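Local coordinates for catabolite activation-like protein (Xanthomonas campestris pv. campestris, PDB 3IWZ) that acts as a homodimeric global transcriptional regulator of virulence genes, binding DNA and apparently losing that ability when it takes up the second messenger c-di-GMP, at residues T54-I59 with L110-Y115; G83-E88 with Y135-Q140; T43-P48 with V100-R105. All coordinates share one frame; numbering follows the deposited sequence.

Interaction 1: residues T54-I59 with L110-Y115; sequences TLYYVI and LAEISY
Leu55 and Ile113 exchange a pair of backbone hydrogen bonds, as do Tyr57 and Ala111, which joins the two strands as inner neighbours of one antiparallel sheet in the jelly-roll-like beta-barrel of the cyclic nucleotide-binding domain. Leu55 N reaches Ile113 O at 2.9 Å, and Tyr57 N reaches Ala111 O at the same length. Between them Tyr56 faces Glu112 in a non-hydrogen-bonded pair, on the face that also carries Thr54, Val58 and Leu110. The Tyr56 ring and the Glu112 carboxylate run side by side with planes 11° apart, Tyr56 CE1 lying 3.5 Å from Glu112 CB. Thr54 CG2 adds a methyl over one face of that ring, offset toward its rim. Farther along, Leu110 CD2 rests 3.9 Å from Val58 CG2. On the reverse face Ile59 CD1 meets Ala111 CB, and helix 24-32 packs on Tyr57 and Ala111. In the outer shell, a salt bridge to Arg37 holds Glu112 OE1, and a hydrogen bond to Gly87 O anchors Tyr115 OH. With CG anti to its carbonyl carbon (chi1 -58°), Tyr115 turns its ring back to the strand end, where Thr54 N sits over the ring centre, 3.8 Å above its plane.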
loop_
_atom_site.group_PDB
_atom_site.type_symbol
_atom_site.label_atom_id
_atom_site.label_comp_id
_atom_site.label_asym_id
_atom_site.label_seq_id
_atom_site.Cartn_x
_atom_site.Cartn_y
_atom_site.Cartn_z
ATOM N N THR D 54 -9.465 2.324 -17.719
ATOM C CA THR D 54 -9.452 3.771 -17.568
ATOM C C THR D 54 -8.688 4.309 -16.356
ATOM O O THR D 54 -8.690 3.726 -15.276
ATOM C CB THR D 54 -10.901 4.293 -17.495
ATOM O OG1 THR D 54 -11.590 3.940 -18.702
ATOM C CG2 THR D 54 -10.924 5.803 -17.322
ATOM N N LEU D 55 -8.048 5.449 -16.552
ATOM C CA LEU D 55 -7.298 6.097 -15.497
ATOM C C LEU D 55 -8.094 7.353 -15.175
ATOM O O LEU D 55 -8.723 7.929 -16.056
ATOM C CB LEU D 55 -5.910 6.486 -16.013
ATOM C CG LEU D 55 -4.737 6.784 -15.078
ATOM C CD1 LEU D 55 -3.930 7.932 -15.691
ATOM C CD2 LEU D 55 -5.204 7.160 -13.700
ATOM N N TYR D 56 -8.084 7.770 -13.917
ATOM C CA TYR D 56 -8.793 8.981 -13.541
ATOM C C TYR D 56 -7.850 9.989 -12.917
ATOM O O TYR D 56 -6.915 9.623 -12.213
ATOM C CB TYR D 56 -9.903 8.666 -12.551
ATOM C CG TYR D 56 -11.056 7.897 -13.140
ATOM C CD1 TYR D 56 -12.003 8.532 -13.943
ATOM C CD2 TYR D 56 -11.220 6.544 -12.869
ATOM C CE1 TYR D 56 -13.085 7.841 -14.453
ATOM C CE2 TYR D 56 -12.302 5.841 -13.378
ATOM C CZ TYR D 56 -13.230 6.495 -14.167
ATOM O OH TYR D 56 -14.305 5.805 -14.661
ATOM N N TYR D 57 -8.107 11.261 -13.197
ATOM C CA TYR D 57 -7.331 12.361 -12.644
ATOM C C TYR D 57 -8.357 13.273 -11.974
ATOM O O TYR D 57 -9.268 13.771 -12.635
ATOM C CB TYR D 57 -6.608 13.119 -13.753
ATOM C CG TYR D 57 -5.896 14.359 -13.272
ATOM C CD1 TYR D 57 -4.572 14.308 -12.841
ATOM C CD2 TYR D 57 -6.551 15.583 -13.234
ATOM C CE1 TYR D 57 -3.921 15.450 -12.382
ATOM C CE2 TYR D 57 -5.912 16.732 -12.781
ATOM C CZ TYR D 57 -4.599 16.657 -12.358
ATOM O OH TYR D 57 -3.970 17.794 -11.914
ATOM N N VAL D 58 -8.224 13.460 -10.664
ATOM C CA VAL D 58 -9.140 14.305 -9.908
ATOM C C VAL D 58 -8.868 15.781 -10.181
ATOM O O VAL D 58 -7.869 16.330 -9.718
ATOM C CB VAL D 58 -9.001 14.087 -8.381
ATOM C CG1 VAL D 58 -10.039 14.920 -7.648
ATOM C CG2 VAL D 58 -9.139 12.618 -8.031
ATOM N N ILE D 59 -9.761 16.418 -10.930
ATOM C CA ILE D 59 -9.612 17.831 -11.248
ATOM C C ILE D 59 -10.110 18.691 -10.094
ATOM O O ILE D 59 -9.489 19.694 -9.730
ATOM C CB ILE D 59 -10.379 18.201 -12.538
ATOM C CG1 ILE D 59 -9.642 17.624 -13.753
ATOM C CG2 ILE D 59 -10.508 19.722 -12.650
ATOM C CD1 ILE D 59 -10.222 18.016 -15.097
ATOM N N LEU D 110 -13.814 14.819 -12.721
ATOM C CA LEU D 110 -12.750 13.854 -12.973
ATOM C C LEU D 110 -12.483 13.739 -14.461
ATOM O O LEU D 110 -13.408 13.611 -15.257
ATOM C CB LEU D 110 -13.132 12.468 -12.433
ATOM C CG LEU D 110 -13.530 12.355 -10.956
ATOM C CD1 LEU D 110 -13.868 10.916 -10.630
ATOM C CD2 LEU D 110 -12.404 12.850 -10.073
ATOM N N ALA D 111 -11.212 13.791 -14.834
ATOM C CA ALA D 111 -10.827 13.663 -16.226
ATOM C C ALA D 111 -10.359 12.228 -16.416
ATOM O O ALA D 111 -9.432 11.788 -15.741
ATOM C CB ALA D 111 -9.700 14.633 -16.551
ATOM N N GLU D 112 -10.998 11.494 -17.320
ATOM C CA GLU D 112 -10.609 10.116 -17.567
ATOM C C GLU D 112 -9.979 9.910 -18.942
ATOM O O GLU D 112 -10.266 10.643 -19.893
ATOM C CB GLU D 112 -11.809 9.170 -17.400
ATOM C CG GLU D 112 -12.987 9.447 -18.316
ATOM C CD GLU D 112 -13.995 8.304 -18.335
ATOM O OE1 GLU D 112 -15.100 8.503 -18.883
ATOM O OE2 GLU D 112 -13.682 7.206 -17.818
ATOM N N ILE D 113 -9.104 8.912 -19.019
ATOM C CA ILE D 113 -8.415 8.550 -20.253
ATOM C C ILE D 113 -8.078 7.064 -20.199
ATOM O O ILE D 113 -7.602 6.558 -19.175
ATOM C CB ILE D 113 -7.108 9.360 -20.448
ATOM C CG1 ILE D 113 -6.575 9.135 -21.868
ATOM C CG2 ILE D 113 -6.054 8.920 -19.425
ATOM C CD1 ILE D 113 -5.488 10.110 -22.279
ATOM N N SER D 114 -8.338 6.366 -21.300
ATOM C CA SER D 114 -8.078 4.932 -21.370
ATOM C C SER D 114 -6.587 4.657 -21.287
ATOM O O SER D 114 -5.772 5.453 -21.761
ATOM C CB SER D 114 -8.625 4.357 -22.678
ATOM O OG SER D 114 -7.908 4.857 -23.794
ATOM N N TYR D 115 -6.223 3.529 -20.686
ATOM C CA TYR D 115 -4.811 3.181 -20.575
ATOM C C TYR D 115 -4.192 3.076 -21.972
ATOM O O TYR D 115 -3.163 3.690 -22.263
ATOM C CB TYR D 115 -4.625 1.833 -19.862
ATOM C CG TYR D 115 -5.204 1.733 -18.465
ATOM C CD1 TYR D 115 -5.088 2.787 -17.555
ATOM C CD2 TYR D 115 -5.809 0.553 -18.034
ATOM C CE1 TYR D 115 -5.557 2.665 -16.253
ATOM C CE2 TYR D 115 -6.278 0.422 -16.740
ATOM C CZ TYR D 115 -6.147 1.479 -15.854
ATOM O OH TYR D 115 -6.583 1.328 -14.573
#

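Interaction 2: residues G83-E88 with Y135-Q140; sequences GEFVGE and YAIGVQ
Gln140 reaches from the long helix 130-157 to the backbone of Gly83-Phe85, packing the long helix against the beta-barrel, as in the CRP family, where this helix runs along the cyclic nucleotide-binding domain and forms the dimer interface. Gln140 CB lies 3.9 Å from Glu84 OE1. CG follows anti to the carbonyl carbon, and with chi2 at -179° the chain beyond it is extended and passes Glu84 in the opposite direction, with Glu84 OE1 3.6 Å from Gln140 CG. The amide then lies between the Glu84 carboxylate and the edge of the Phe85 ring, its plane 31° from the former and 37° from the latter. At this tip the main-chain polar atoms Gly83 O and Phe85 N are both close. One helical turn earlier, Ile137 lays CG1 over a face of the Phe85 ring, 4.2 Å from its centroid, in a CH-pi contact displaced toward the rim. Tyr57 meets the same phenyl edge-to-face. Arg144, one turn beyond Gln140, forms a salt bridge with Glu84 and a hydrogen bond with Phe85 O, while Tyr135 packs against the second subunit. A water donates to both sides of the contact, 2.8 Å from Glu84 OE1 and 3.1 Å from Gln140 O.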
loop_
_atom_site.group_PDB
_atom_site.type_symbol
_atom_site.label_atom_id
_atom_site.label_comp_id
_atom_site.label_asym_id
_atom_site.label_seq_id
_atom_site.Cartn_x
_atom_site.Cartn_y
_atom_site.Cartn_z
ATOM N N GLY D 83 -5.465 16.942 -8.255
ATOM C CA GLY D 83 -4.133 16.513 -8.640
ATOM C C GLY D 83 -3.858 15.024 -8.527
ATOM O O GLY D 83 -2.846 14.539 -9.026
ATOM N N GLU D 84 -4.748 14.287 -7.876
ATOM C CA GLU D 84 -4.544 12.860 -7.696
ATOM C C GLU D 84 -4.970 11.985 -8.871
ATOM O O GLU D 84 -5.996 12.224 -9.522
ATOM C CB GLU D 84 -5.264 12.382 -6.430
ATOM C CG GLU D 84 -4.647 12.881 -5.122
ATOM C CD GLU D 84 -3.249 12.343 -4.896
ATOM O OE1 GLU D 84 -3.069 11.109 -4.948
ATOM O OE2 GLU D 84 -2.329 13.148 -4.669
ATOM N N PHE D 85 -4.143 10.980 -9.143
ATOM C CA PHE D 85 -4.416 10.001 -10.183
ATOM C C PHE D 85 -5.038 8.848 -9.422
ATOM O O PHE D 85 -4.470 8.382 -8.443
ATOM C CB PHE D 85 -3.118 9.528 -10.848
ATOM C CG PHE D 85 -2.575 10.482 -11.869
ATOM C CD1 PHE D 85 -3.086 10.507 -13.153
ATOM C CD2 PHE D 85 -1.587 11.394 -11.529
ATOM C CE1 PHE D 85 -2.627 11.425 -14.080
ATOM C CE2 PHE D 85 -1.121 12.319 -12.449
ATOM C CZ PHE D 85 -1.640 12.337 -13.724
ATOM N N VAL D 86 -6.221 8.413 -9.835
ATOM C CA VAL D 86 -6.873 7.293 -9.169
ATOM C C VAL D 86 -7.276 6.273 -10.227
ATOM O O VAL D 86 -7.363 6.605 -11.413
ATOM C CB VAL D 86 -8.079 7.769 -8.319
ATOM C CG1 VAL D 86 -7.574 8.594 -7.153
ATOM C CG2 VAL D 86 -9.024 8.609 -9.152
ATOM N N GLY D 87 -7.480 5.030 -9.802
ATOM C CA GLY D 87 -7.811 3.967 -10.741
ATOM C C GLY D 87 -6.630 3.694 -11.669
ATOM O O GLY D 87 -6.788 3.289 -12.826
ATOM N N GLU D 88 -5.428 3.909 -11.153
ATOM C CA GLU D 88 -4.232 3.728 -11.955
ATOM C C GLU D 88 -3.637 2.332 -11.980
ATOM O O GLU D 88 -2.768 2.060 -12.801
ATOM C CB GLU D 88 -3.150 4.709 -11.501
ATOM C CG GLU D 88 -2.425 4.314 -10.221
ATOM C CD GLU D 88 -3.364 4.015 -9.058
ATOM O OE1 GLU D 88 -4.448 4.654 -8.938
ATOM O OE2 GLU D 88 -3.001 3.140 -8.253
ATOM N N TYR D 135 6.623 9.657 -12.883
ATOM C CA TYR D 135 7.216 10.029 -11.607
ATOM C C TYR D 135 6.145 10.563 -10.660
ATOM O O TYR D 135 6.141 10.232 -9.476
ATOM C CB TYR D 135 8.304 11.085 -11.809
ATOM C CG TYR D 135 8.966 11.525 -10.523
ATOM C CD1 TYR D 135 9.871 10.699 -9.864
ATOM C CD2 TYR D 135 8.643 12.748 -9.938
ATOM C CE1 TYR D 135 10.433 11.073 -8.651
ATOM C CE2 TYR D 135 9.200 13.134 -8.721
ATOM C CZ TYR D 135 10.091 12.290 -8.082
ATOM O OH TYR D 135 10.610 12.648 -6.859
ATOM N N ALA D 136 5.244 11.400 -11.171
ATOM C CA ALA D 136 4.178 11.936 -10.327
ATOM C C ALA D 136 3.347 10.779 -9.774
ATOM O O ALA D 136 3.037 10.743 -8.585
ATOM C CB ALA D 136 3.284 12.883 -11.118
ATOM N N ILE D 137 2.991 9.831 -10.641
ATOM C CA ILE D 137 2.208 8.682 -10.212
ATOM C C ILE D 137 3.025 7.897 -9.192
ATOM O O ILE D 137 2.483 7.352 -8.231
ATOM C CB ILE D 137 1.836 7.784 -11.410
ATOM C CG1 ILE D 137 0.868 8.540 -12.331
ATOM C CG2 ILE D 137 1.227 6.474 -10.921
ATOM C CD1 ILE D 137 0.456 7.779 -13.558
ATOM N N GLY D 138 4.337 7.858 -9.399
ATOM C CA GLY D 138 5.203 7.165 -8.465
ATOM C C GLY D 138 5.096 7.804 -7.091
ATOM O O GLY D 138 4.985 7.117 -6.071
ATOM N N VAL D 139 5.143 9.132 -7.059
ATOM C CA VAL D 139 5.025 9.874 -5.806
ATOM C C VAL D 139 3.722 9.515 -5.096
ATOM O O VAL D 139 3.696 9.285 -3.880
ATOM C CB VAL D 139 5.025 11.398 -6.060
ATOM C CG1 VAL D 139 4.586 12.139 -4.797
ATOM C CG2 VAL D 139 6.421 11.852 -6.509
ATOM N N GLN D 140 2.640 9.461 -5.862
ATOM C CA GLN D 140 1.345 9.159 -5.279
ATOM C C GLN D 140 1.238 7.719 -4.818
ATOM O O GLN D 140 0.646 7.448 -3.778
ATOM C CB GLN D 140 0.219 9.524 -6.260
ATOM C CG GLN D 140 0.185 11.024 -6.555
ATOM C CD GLN D 140 -0.933 11.453 -7.503
ATOM O OE1 GLN D 140 -0.987 12.612 -7.926
ATOM N NE2 GLN D 140 -1.825 10.531 -7.832
HETATM O O HOH W 1 -1.433 9.718 -3.198
#

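Interaction 3: residues T43-P48 with V100-R105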
loop_
_atom_site.group_PDB
_atom_site.type_symbol
_atom_site.label_atom_id
_atom_site.label_comp_id
_atom_site.label_asym_id
_atom_site.label_seq_id
_atom_site.Cartn_x
_atom_site.Cartn_y
_atom_site.Cartn_z
ATOM N N THR D 43 -21.197 9.072 -5.065
ATOM C CA THR D 43 -21.279 8.245 -6.254
ATOM C C THR D 43 -20.061 7.326 -6.342
ATOM O O THR D 43 -18.928 7.800 -6.402
ATOM C CB THR D 43 -21.294 9.106 -7.520
ATOM O OG1 THR D 43 -22.292 10.127 -7.401
ATOM C CG2 THR D 43 -21.577 8.246 -8.733
ATOM N N ASP D 44 -20.291 6.019 -6.340
ATOM C CA ASP D 44 -19.187 5.081 -6.463
ATOM C C ASP D 44 -18.805 5.040 -7.952
ATOM O O ASP D 44 -19.468 4.382 -8.746
ATOM C CB ASP D 44 -19.620 3.692 -5.964
ATOM C CG ASP D 44 -19.671 3.598 -4.436
ATOM O OD1 ASP D 44 -19.430 4.609 -3.745
ATOM O OD2 ASP D 44 -19.952 2.501 -3.914
ATOM N N VAL D 45 -17.747 5.752 -8.331
ATOM C CA VAL D 45 -17.315 5.797 -9.730
ATOM C C VAL D 45 -17.040 4.419 -10.337
ATOM O O VAL D 45 -17.226 4.221 -11.536
ATOM C CB VAL D 45 -16.072 6.687 -9.912
ATOM C CG1 VAL D 45 -15.798 6.883 -11.404
ATOM C CG2 VAL D 45 -16.285 8.033 -9.223
ATOM N N PHE D 46 -16.564 3.483 -9.518
ATOM C CA PHE D 46 -16.338 2.103 -9.945
ATOM C C PHE D 46 -16.135 1.212 -8.721
ATOM O O PHE D 46 -15.575 1.644 -7.703
ATOM C CB PHE D 46 -15.178 1.965 -10.967
ATOM C CG PHE D 46 -13.806 2.255 -10.424
ATOM C CD1 PHE D 46 -13.266 1.495 -9.395
ATOM C CD2 PHE D 46 -13.040 3.270 -10.974
ATOM C CE1 PHE D 46 -11.988 1.740 -8.921
ATOM C CE2 PHE D 46 -11.756 3.524 -10.506
ATOM C CZ PHE D 46 -11.229 2.758 -9.478
ATOM N N ARG D 47 -16.620 -0.025 -8.821
ATOM C CA ARG D 47 -16.538 -0.982 -7.726
ATOM C C ARG D 47 -15.726 -2.213 -8.138
ATOM O O ARG D 47 -15.520 -2.463 -9.328
ATOM C CB ARG D 47 -17.958 -1.381 -7.313
ATOM C CG ARG D 47 -18.927 -0.202 -7.336
ATOM C CD ARG D 47 -20.241 -0.474 -6.620
ATOM N NE ARG D 47 -20.062 -0.514 -5.174
ATOM C CZ ARG D 47 -19.919 -1.632 -4.475
ATOM N NH1 ARG D 47 -19.945 -2.808 -5.090
ATOM N NH2 ARG D 47 -19.733 -1.571 -3.166
ATOM N N PRO D 48 -15.244 -2.997 -7.160
ATOM C CA PRO D 48 -14.465 -4.175 -7.556
ATOM C C PRO D 48 -15.267 -4.995 -8.554
ATOM O O PRO D 48 -16.449 -5.252 -8.334
ATOM C CB PRO D 48 -14.254 -4.912 -6.232
ATOM C CG PRO D 48 -14.228 -3.805 -5.236
ATOM C CD PRO D 48 -15.358 -2.910 -5.694
ATOM N N VAL D 100 -10.779 -2.173 -6.024
ATOM C CA VAL D 100 -11.296 -1.327 -4.953
ATOM C C VAL D 100 -12.439 -0.443 -5.436
ATOM O O VAL D 100 -12.733 -0.383 -6.633
ATOM C CB VAL D 100 -10.196 -0.384 -4.397
ATOM C CG1 VAL D 100 -8.983 -1.181 -3.970
ATOM C CG2 VAL D 100 -9.810 0.645 -5.449
ATOM N N ILE D 101 -13.054 0.251 -4.484
ATOM C CA ILE D 101 -14.140 1.188 -4.741
ATOM C C ILE D 101 -13.587 2.606 -4.784
ATOM O O ILE D 101 -12.792 2.991 -3.923
ATOM C CB ILE D 101 -15.188 1.212 -3.612
ATOM C CG1 ILE D 101 -15.781 -0.173 -3.378
ATOM C CG2 ILE D 101 -16.287 2.201 -3.969
ATOM C CD1 ILE D 101 -16.851 -0.193 -2.275
ATOM N N LEU D 102 -14.016 3.368 -5.788
ATOM C CA LEU D 102 -13.647 4.772 -5.945
ATOM C C LEU D 102 -14.963 5.517 -5.717
ATOM O O LEU D 102 -15.868 5.473 -6.557
ATOM C CB LEU D 102 -13.131 5.062 -7.351
ATOM C CG LEU D 102 -12.917 6.544 -7.669
ATOM C CD1 LEU D 102 -11.821 7.115 -6.768
ATOM C CD2 LEU D 102 -12.549 6.713 -9.137
ATOM N N ARG D 103 -15.063 6.199 -4.583
ATOM C CA ARG D 103 -16.284 6.897 -4.205
ATOM C C ARG D 103 -16.084 8.392 -3.953
ATOM O O ARG D 103 -15.223 8.792 -3.168
ATOM C CB ARG D 103 -16.845 6.197 -2.961
ATOM C CG ARG D 103 -17.964 6.882 -2.210
ATOM C CD ARG D 103 -18.301 6.064 -0.960
ATOM N NE ARG D 103 -18.788 4.725 -1.299
ATOM C CZ ARG D 103 -18.907 3.722 -0.430
ATOM N NH1 ARG D 103 -18.571 3.886 0.846
ATOM N NH2 ARG D 103 -19.370 2.552 -0.839
ATOM N N THR D 104 -16.873 9.220 -4.637
ATOM C CA THR D 104 -16.803 10.673 -4.459
ATOM C C THR D 104 -17.320 11.015 -3.059
ATOM O O THR D 104 -18.312 10.450 -2.606
ATOM C CB THR D 104 -17.685 11.423 -5.486
ATOM O OG1 THR D 104 -19.061 11.042 -5.307
ATOM C CG2 THR D 104 -17.241 11.108 -6.911
ATOM N N ARG D 105 -16.650 11.933 -2.373
ATOM C CA ARG D 105 -17.078 12.328 -1.030
ATOM C C ARG D 105 -17.817 13.649 -1.136
ATOM O O ARG D 105 -18.534 14.053 -0.224
ATOM C CB ARG D 105 -15.880 12.494 -0.107
ATOM C CG ARG D 105 -15.001 11.273 0.038
ATOM C CD ARG D 105 -13.790 11.629 0.881
ATOM N NE ARG D 105 -14.203 12.091 2.201
ATOM C CZ ARG D 105 -13.768 13.211 2.768
ATOM N NH1 ARG D 105 -12.906 13.985 2.126
ATOM N NH2 ARG D 105 -14.194 13.556 3.976
#
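Asp44 and Arg103 form an antiparallel non-hydrogen-bonded pair, CA atoms 4.1 Å apart, where the chain of Thr43-Pro48 turns a corner at Val45 beside strand 101-104. Backbone bonds flank the pair: Thr104 N donates to Thr43 O, and Leu102 N meets Phe46 O at 3.0 Å. The Thr104 hydroxyl accepts from Thr43 N at 2.9 Å and is also hydrogen-bonded to Pro40 O. Arg103 grips the Asp44 carboxylate side-on, NE to OD1 and NH2 to OD2, each oxygen offering its syn lone pair and the two planes only 14° apart. Asp44 OD2 takes a further bond on its anti lone pair from Arg47 NE, at 3.3 Å. This three-residue salt-bridge network fixes the rotation of the carboxylate and would be expected to favour its ionised form; Arg103 NH2 has another partner in Glu74. Turned the other way, Phe46 has CG between backbone N and carbonyl carbon (chi1 68°), which brings its ring over Leu102: Leu102 CB stands 3.7 Å from the Phe46 ring centroid, 12° off the normal, a CH-pi contact. Val100 O lies at the ring edge, in plane, 3.2 Å from Phe46 CE1. Leu102 CD2 also packs on Val45 CB. Strand 101-104 runs between strands 44-46 and 63-68 in one barrel sheet, and Tyr56 of the facing strand 54-58 packs against Val45 and Leu102.

In the fold
Interactions 1 and 3 pair strands distant in sequence within the beta-barrel, and interaction 2 sets that barrel on a helix. Along the chain the first segments come in the order 43-48, 54-59, 83-88 and the second in the order 100-105, 110-115, 135-140, so every pair of interactions crosses. Interactions 1 and 3 lie in two facing four-stranded sheets, centres about 13 Å apart, and meet in the barrel interior where Tyr56 CE2 is 3.6 Å from Phe46 CD2. Interaction 2 is centred about 11 Å from the centre of interaction 1 and about 17 Å from that of interaction 3; its strand 85-86 borders strand 54-58. Through it the barrel rests on helix 130-157, linking the nucleotide-binding domain to the dimer interface.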